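Local coordinates for protein taurine dioxygenase (PDB 5VN6) that probably catalyses the iron-dependent oxygenation of taurine, at residues A[201-213]-A[225-239]. Numbering follows the deposited sequence.
Sequences LYVNAFTTHFTNF and ANPGAGQLLHYLIGQ
F213 reaches A229 by extending its ring away from its own backbone N (chi1 -179°), which lays one face over the methyl group: A229 CB sits 3.7 Å from the ring centroid of F213 in a CH-pi contact, offset toward the rim. F210 takes the other course, CG anti to its carbonyl carbon (chi1 -59°), and enters edge first, F210 CE2 coming to 3.2 Å from A229 O. That carbonyl oxygen also accepts the helical bond from L233 N, so the ring edge lies against a backbone link already made. L232 CD2 spans the two phenylalanines, meeting F213 CE1 at the ring edge and F210 CE2 obliquely, while L236 CD1 meets F210 CZ near the ring plane. Farther along, L233 divides its branches: CD1 touches both V203 CB and T207 CG2, and L233 CD2 presses on T208 O at 3.4 Å. V203 CG2 packs against L236 CB (3.5 Å) and, to one side, I237 CG2, and L201 meets the L236 side chain at roughly a right angle. Side chain meets side chain through apolar groups, with backbone oxygens also touched. Some polar groups are paired within 201-213: N204 OD1 accepts from F206 N in an Asx turn, and T207 OG1 receives N204 N at 2.9 Å, bracing the type I turn that leads into the strand. The N204 side chain approaches that of the magnesium ligand H106 to about 4 Å. Strand 207-210 and helix 228-237 run at 133° to each other, their axes 8.0 Å apart at closest approach. The strand is an outer member of a four-stranded antiparallel sheet next to 157-160; V189 of strand 185-192 touches V203, F210 and L236, and helix 147-153 packs on F213, L232 and L236 through Q152 and I153.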
loop_
_atom_site.group_PDB
_atom_site.type_symbol
_atom_site.label_atom_id
_atom_site.label_comp_id
_atom_site.label_asym_id
_atom_site.label_seq_id
_atom_site.Cartn_x
_atom_site.Cartn_y
_atom_site.Cartn_z
ATOM N N LEU A 201 -17.487 -0.803 4.083
ATOM C CA LEU A 201 -17.277 -2.058 3.373
ATOM C C LEU A 201 -16.626 -3.054 4.329
ATOM O O LEU A 201 -15.447 -2.916 4.683
ATOM C CB LEU A 201 -16.442 -1.837 2.113
ATOM C CG LEU A 201 -16.115 -3.098 1.304
ATOM C CD1 LEU A 201 -17.393 -3.856 0.874
ATOM C CD2 LEU A 201 -15.224 -2.749 0.089
ATOM N N TYR A 202 -17.395 -4.066 4.740
ATOM C CA TYR A 202 -17.009 -4.933 5.848
ATOM C C TYR A 202 -16.746 -6.381 5.421
ATOM O O TYR A 202 -17.347 -7.324 5.954
ATOM C CB TYR A 202 -18.104 -4.863 6.937
ATOM C CG TYR A 202 -17.603 -5.320 8.279
ATOM C CD1 TYR A 202 -18.162 -6.418 8.913
ATOM C CD2 TYR A 202 -16.544 -4.654 8.909
ATOM C CE1 TYR A 202 -17.693 -6.855 10.132
ATOM C CE2 TYR A 202 -16.057 -5.093 10.118
ATOM C CZ TYR A 202 -16.649 -6.198 10.730
ATOM O OH TYR A 202 -16.196 -6.650 11.939
ATOM N N VAL A 203 -15.829 -6.567 4.478
ATOM C CA VAL A 203 -15.223 -7.861 4.186
ATOM C C VAL A 203 -13.710 -7.665 4.159
ATOM O O VAL A 203 -13.213 -6.594 3.800
ATOM C CB VAL A 203 -15.734 -8.465 2.858
ATOM C CG1 VAL A 203 -17.226 -8.847 2.993
ATOM C CG2 VAL A 203 -15.507 -7.470 1.669
ATOM N N ASN A 204 -12.972 -8.692 4.566
ATOM C CA ASN A 204 -11.519 -8.569 4.676
ATOM C C ASN A 204 -10.897 -9.958 4.528
ATOM O O ASN A 204 -11.567 -10.917 4.129
ATOM C CB ASN A 204 -11.125 -7.873 5.994
ATOM C CG ASN A 204 -11.343 -8.746 7.230
ATOM O OD1 ASN A 204 -10.507 -9.580 7.557
ATOM N ND2 ASN A 204 -12.435 -8.510 7.951
ATOM N N ALA A 205 -9.605 -10.066 4.880
ATOM C CA ALA A 205 -8.864 -11.312 4.683
ATOM C C ALA A 205 -9.503 -12.477 5.430
ATOM O O ALA A 205 -9.357 -13.630 5.015
ATOM C CB ALA A 205 -7.401 -11.141 5.116
ATOM N N PHE A 206 -10.228 -12.202 6.517
ATOM C CA PHE A 206 -10.899 -13.269 7.249
ATOM C C PHE A 206 -12.148 -13.784 6.550
ATOM O O PHE A 206 -12.636 -14.854 6.920
ATOM C CB PHE A 206 -11.297 -12.794 8.655
ATOM C CG PHE A 206 -10.131 -12.575 9.575
ATOM C CD1 PHE A 206 -9.926 -11.339 10.171
ATOM C CD2 PHE A 206 -9.229 -13.598 9.832
ATOM C CE1 PHE A 206 -8.853 -11.127 11.020
ATOM C CE2 PHE A 206 -8.158 -13.393 10.679
ATOM C CZ PHE A 206 -7.969 -12.150 11.279
ATOM N N THR A 207 -12.685 -13.056 5.569
ATOM C CA THR A 207 -13.971 -13.409 4.982
ATOM C C THR A 207 -13.798 -14.555 3.988
ATOM O O THR A 207 -12.958 -14.483 3.079
ATOM C CB THR A 207 -14.587 -12.195 4.284
ATOM O OG1 THR A 207 -14.557 -11.056 5.155
ATOM C CG2 THR A 207 -16.005 -12.490 3.873
ATOM N N THR A 208 -14.598 -15.614 4.148
ATOM C CA THR A 208 -14.444 -16.759 3.253
ATOM C C THR A 208 -15.388 -16.701 2.055
ATOM O O THR A 208 -14.959 -16.978 0.928
ATOM C CB THR A 208 -14.658 -18.071 4.008
ATOM O OG1 THR A 208 -15.996 -18.112 4.515
ATOM C CG2 THR A 208 -13.681 -18.160 5.148
ATOM N N HIS A 209 -16.660 -16.347 2.269
ATOM C CA HIS A 209 -17.641 -16.385 1.186
ATOM C C HIS A 209 -18.924 -15.674 1.604
ATOM O O HIS A 209 -19.198 -15.499 2.796
ATOM C CB HIS A 209 -17.968 -17.824 0.795
ATOM C CG HIS A 209 -18.670 -18.586 1.876
ATOM N ND1 HIS A 209 -18.053 -18.915 3.064
ATOM C CD2 HIS A 209 -19.933 -19.071 1.958
ATOM C CE1 HIS A 209 -18.904 -19.579 3.831
ATOM N NE2 HIS A 209 -20.051 -19.689 3.181
ATOM N N PHE A 210 -19.720 -15.304 0.593
ATOM C CA PHE A 210 -21.073 -14.805 0.812
ATOM C C PHE A 210 -21.997 -15.972 1.120
ATOM O O PHE A 210 -21.882 -17.041 0.515
ATOM C CB PHE A 210 -21.619 -14.077 -0.424
ATOM C CG PHE A 210 -20.801 -12.904 -0.867
ATOM C CD1 PHE A 210 -20.584 -11.810 -0.020
ATOM C CD2 PHE A 210 -20.270 -12.870 -2.150
ATOM C CE1 PHE A 210 -19.827 -10.714 -0.460
ATOM C CE2 PHE A 210 -19.501 -11.787 -2.594
ATOM C CZ PHE A 210 -19.289 -10.714 -1.757
ATOM N N THR A 211 -22.945 -15.747 2.034
ATOM C CA THR A 211 -23.917 -16.773 2.392
ATOM C C THR A 211 -25.255 -16.616 1.689
ATOM O O THR A 211 -26.019 -17.585 1.630
ATOM C CB THR A 211 -24.174 -16.776 3.903
ATOM O OG1 THR A 211 -24.481 -15.445 4.337
ATOM C CG2 THR A 211 -22.971 -17.317 4.681
ATOM N N ASN A 212 -25.574 -15.426 1.175
ATOM C CA ASN A 212 -26.902 -15.175 0.619
ATOM C C ASN A 212 -26.812 -14.547 -0.768
ATOM O O ASN A 212 -27.672 -13.749 -1.157
ATOM C CB ASN A 212 -27.742 -14.304 1.569
ATOM C CG ASN A 212 -27.106 -12.933 1.846
ATOM O OD1 ASN A 212 -25.938 -12.660 1.482
ATOM N ND2 ASN A 212 -27.884 -12.053 2.483
ATOM N N PHE A 213 -25.770 -14.920 -1.523
ATOM C CA PHE A 213 -25.549 -14.415 -2.873
ATOM C C PHE A 213 -26.450 -15.095 -3.899
ATOM O O PHE A 213 -26.947 -14.442 -4.824
ATOM C CB PHE A 213 -24.078 -14.616 -3.249
ATOM C CG PHE A 213 -23.718 -14.119 -4.623
ATOM C CD1 PHE A 213 -23.221 -12.830 -4.801
ATOM C CD2 PHE A 213 -23.888 -14.943 -5.743
ATOM C CE1 PHE A 213 -22.899 -12.365 -6.063
ATOM C CE2 PHE A 213 -23.568 -14.488 -7.012
ATOM C CZ PHE A 213 -23.066 -13.192 -7.175
ATOM N N ALA A 225 -22.870 -18.128 -10.006
ATOM C CA ALA A 225 -22.761 -18.297 -8.553
ATOM C C ALA A 225 -21.330 -18.642 -8.146
ATOM O O ALA A 225 -20.791 -18.085 -7.184
ATOM C CB ALA A 225 -23.736 -19.380 -8.067
ATOM N N ASN A 226 -20.707 -19.551 -8.863
ATOM C CA ASN A 226 -19.366 -20.000 -8.521
ATOM C C ASN A 226 -18.626 -20.214 -9.833
ATOM O O ASN A 226 -18.990 -21.114 -10.599
ATOM C CB ASN A 226 -19.430 -21.278 -7.664
ATOM C CG ASN A 226 -18.225 -21.417 -6.721
ATOM O OD1 ASN A 226 -17.236 -20.684 -6.846
ATOM N ND2 ASN A 226 -18.303 -22.368 -5.779
ATOM N N PRO A 227 -17.581 -19.427 -10.145
ATOM C CA PRO A 227 -16.781 -18.495 -9.346
ATOM C C PRO A 227 -17.351 -17.087 -9.129
ATOM O O PRO A 227 -16.673 -16.281 -8.487
ATOM C CB PRO A 227 -15.493 -18.367 -10.184
ATOM C CG PRO A 227 -15.997 -18.449 -11.626
ATOM C CD PRO A 227 -17.173 -19.426 -11.572
ATOM N N GLY A 228 -18.552 -16.808 -9.632
ATOM C CA GLY A 228 -19.038 -15.434 -9.660
ATOM C C GLY A 228 -19.056 -14.780 -8.296
ATOM O O GLY A 228 -18.587 -13.656 -8.133
ATOM N N ALA A 229 -19.604 -15.478 -7.294
ATOM C CA ALA A 229 -19.661 -14.911 -5.951
ATOM C C ALA A 229 -18.266 -14.660 -5.393
ATOM O O ALA A 229 -18.000 -13.597 -4.814
ATOM C CB ALA A 229 -20.471 -15.820 -5.020
ATOM N N GLY A 230 -17.361 -15.627 -5.552
ATOM C CA GLY A 230 -15.999 -15.443 -5.073
ATOM C C GLY A 230 -15.260 -14.321 -5.787
ATOM O O GLY A 230 -14.429 -13.641 -5.188
ATOM N N GLN A 231 -15.540 -14.120 -7.074
ATOM C CA GLN A 231 -14.899 -13.026 -7.792
ATOM C C GLN A 231 -15.329 -11.665 -7.235
ATOM O O GLN A 231 -14.502 -10.754 -7.077
ATOM C CB GLN A 231 -15.199 -13.162 -9.288
ATOM C CG GLN A 231 -14.400 -14.297 -9.977
ATOM C CD GLN A 231 -14.880 -14.585 -11.407
ATOM O OE1 GLN A 231 -16.002 -14.258 -11.760
ATOM N NE2 GLN A 231 -14.013 -15.162 -12.233
ATOM N N LEU A 232 -16.611 -11.511 -6.908
ATOM C CA LEU A 232 -17.065 -10.266 -6.300
ATOM C C LEU A 232 -16.413 -10.049 -4.949
ATOM O O LEU A 232 -15.987 -8.929 -4.626
ATOM C CB LEU A 232 -18.594 -10.269 -6.153
ATOM C CG LEU A 232 -19.210 -9.060 -5.424
ATOM C CD1 LEU A 232 -18.908 -7.733 -6.138
ATOM C CD2 LEU A 232 -20.719 -9.248 -5.254
ATOM N N LEU A 233 -16.314 -11.114 -4.143
ATOM C CA LEU A 233 -15.682 -10.976 -2.838
ATOM C C LEU A 233 -14.232 -10.534 -2.986
ATOM O O LEU A 233 -13.780 -9.615 -2.285
ATOM C CB LEU A 233 -15.798 -12.290 -2.052
ATOM C CG LEU A 233 -15.121 -12.336 -0.674
ATOM C CD1 LEU A 233 -15.681 -11.252 0.260
ATOM C CD2 LEU A 233 -15.191 -13.714 -0.026
ATOM N N HIS A 234 -13.507 -11.127 -3.946
ATOM C CA HIS A 234 -12.124 -10.715 -4.194
ATOM C C HIS A 234 -12.036 -9.244 -4.570
ATOM O O HIS A 234 -11.141 -8.531 -4.100
ATOM C CB HIS A 234 -11.503 -11.591 -5.280
ATOM C CG HIS A 234 -11.332 -13.013 -4.849
ATOM N ND1 HIS A 234 -11.093 -14.047 -5.728
ATOM C CD2 HIS A 234 -11.397 -13.574 -3.614
ATOM C CE1 HIS A 234 -11.001 -15.184 -5.053
ATOM N NE2 HIS A 234 -11.169 -14.923 -3.767
ATOM N N TYR A 235 -12.974 -8.773 -5.395
ATOM C CA TYR A 235 -12.991 -7.369 -5.778
ATOM C C TYR A 235 -13.196 -6.471 -4.561
ATOM O O TYR A 235 -12.540 -5.432 -4.427
ATOM C CB TYR A 235 -14.089 -7.142 -6.822
ATOM C CG TYR A 235 -14.383 -5.689 -7.103
ATOM C CD1 TYR A 235 -13.677 -4.978 -8.085
ATOM C CD2 TYR A 235 -15.377 -5.020 -6.396
ATOM C CE1 TYR A 235 -13.970 -3.629 -8.347
ATOM C CE2 TYR A 235 -15.667 -3.697 -6.651
ATOM C CZ TYR A 235 -14.970 -3.013 -7.627
ATOM O OH TYR A 235 -15.273 -1.701 -7.833
ATOM N N LEU A 236 -14.101 -6.868 -3.664
ATOM C CA LEU A 236 -14.375 -6.086 -2.460
ATOM C C LEU A 236 -13.179 -6.069 -1.506
ATOM O O LEU A 236 -12.720 -4.993 -1.104
ATOM C CB LEU A 236 -15.625 -6.644 -1.761
ATOM C CG LEU A 236 -16.927 -6.468 -2.537
ATOM C CD1 LEU A 236 -18.198 -7.030 -1.807
ATOM C CD2 LEU A 236 -17.126 -4.968 -2.926
ATOM N N ILE A 237 -12.645 -7.242 -1.138
ATOM C CA ILE A 237 -11.538 -7.243 -0.183
ATOM C C ILE A 237 -10.313 -6.547 -0.760
ATOM O O ILE A 237 -9.504 -5.989 -0.007
ATOM C CB ILE A 237 -11.143 -8.657 0.297
ATOM C CG1 ILE A 237 -10.459 -9.432 -0.836
ATOM C CG2 ILE A 237 -12.328 -9.392 0.997
ATOM C CD1 ILE A 237 -9.631 -10.613 -0.354
ATOM N N GLY A 238 -10.133 -6.588 -2.085
ATOM C CA GLY A 238 -9.017 -5.883 -2.698
ATOM C C GLY A 238 -9.133 -4.366 -2.670
ATOM O O GLY A 238 -8.180 -3.682 -3.061
ATOM N N GLN A 239 -10.294 -3.828 -2.302
ATOM C CA GLN A 239 -10.424 -2.377 -2.203
ATOM C C GLN A 239 -9.492 -1.827 -1.134
ATOM O O GLN A 239 -9.026 -0.689 -1.248
ATOM C CB GLN A 239 -11.895 -1.981 -1.920
ATOM C CG GLN A 239 -12.913 -2.382 -3.024
ATOM C CD GLN A 239 -12.585 -1.764 -4.417
ATOM O OE1 GLN A 239 -12.550 -0.535 -4.574
ATOM N NE2 GLN A 239 -12.341 -2.620 -5.412
#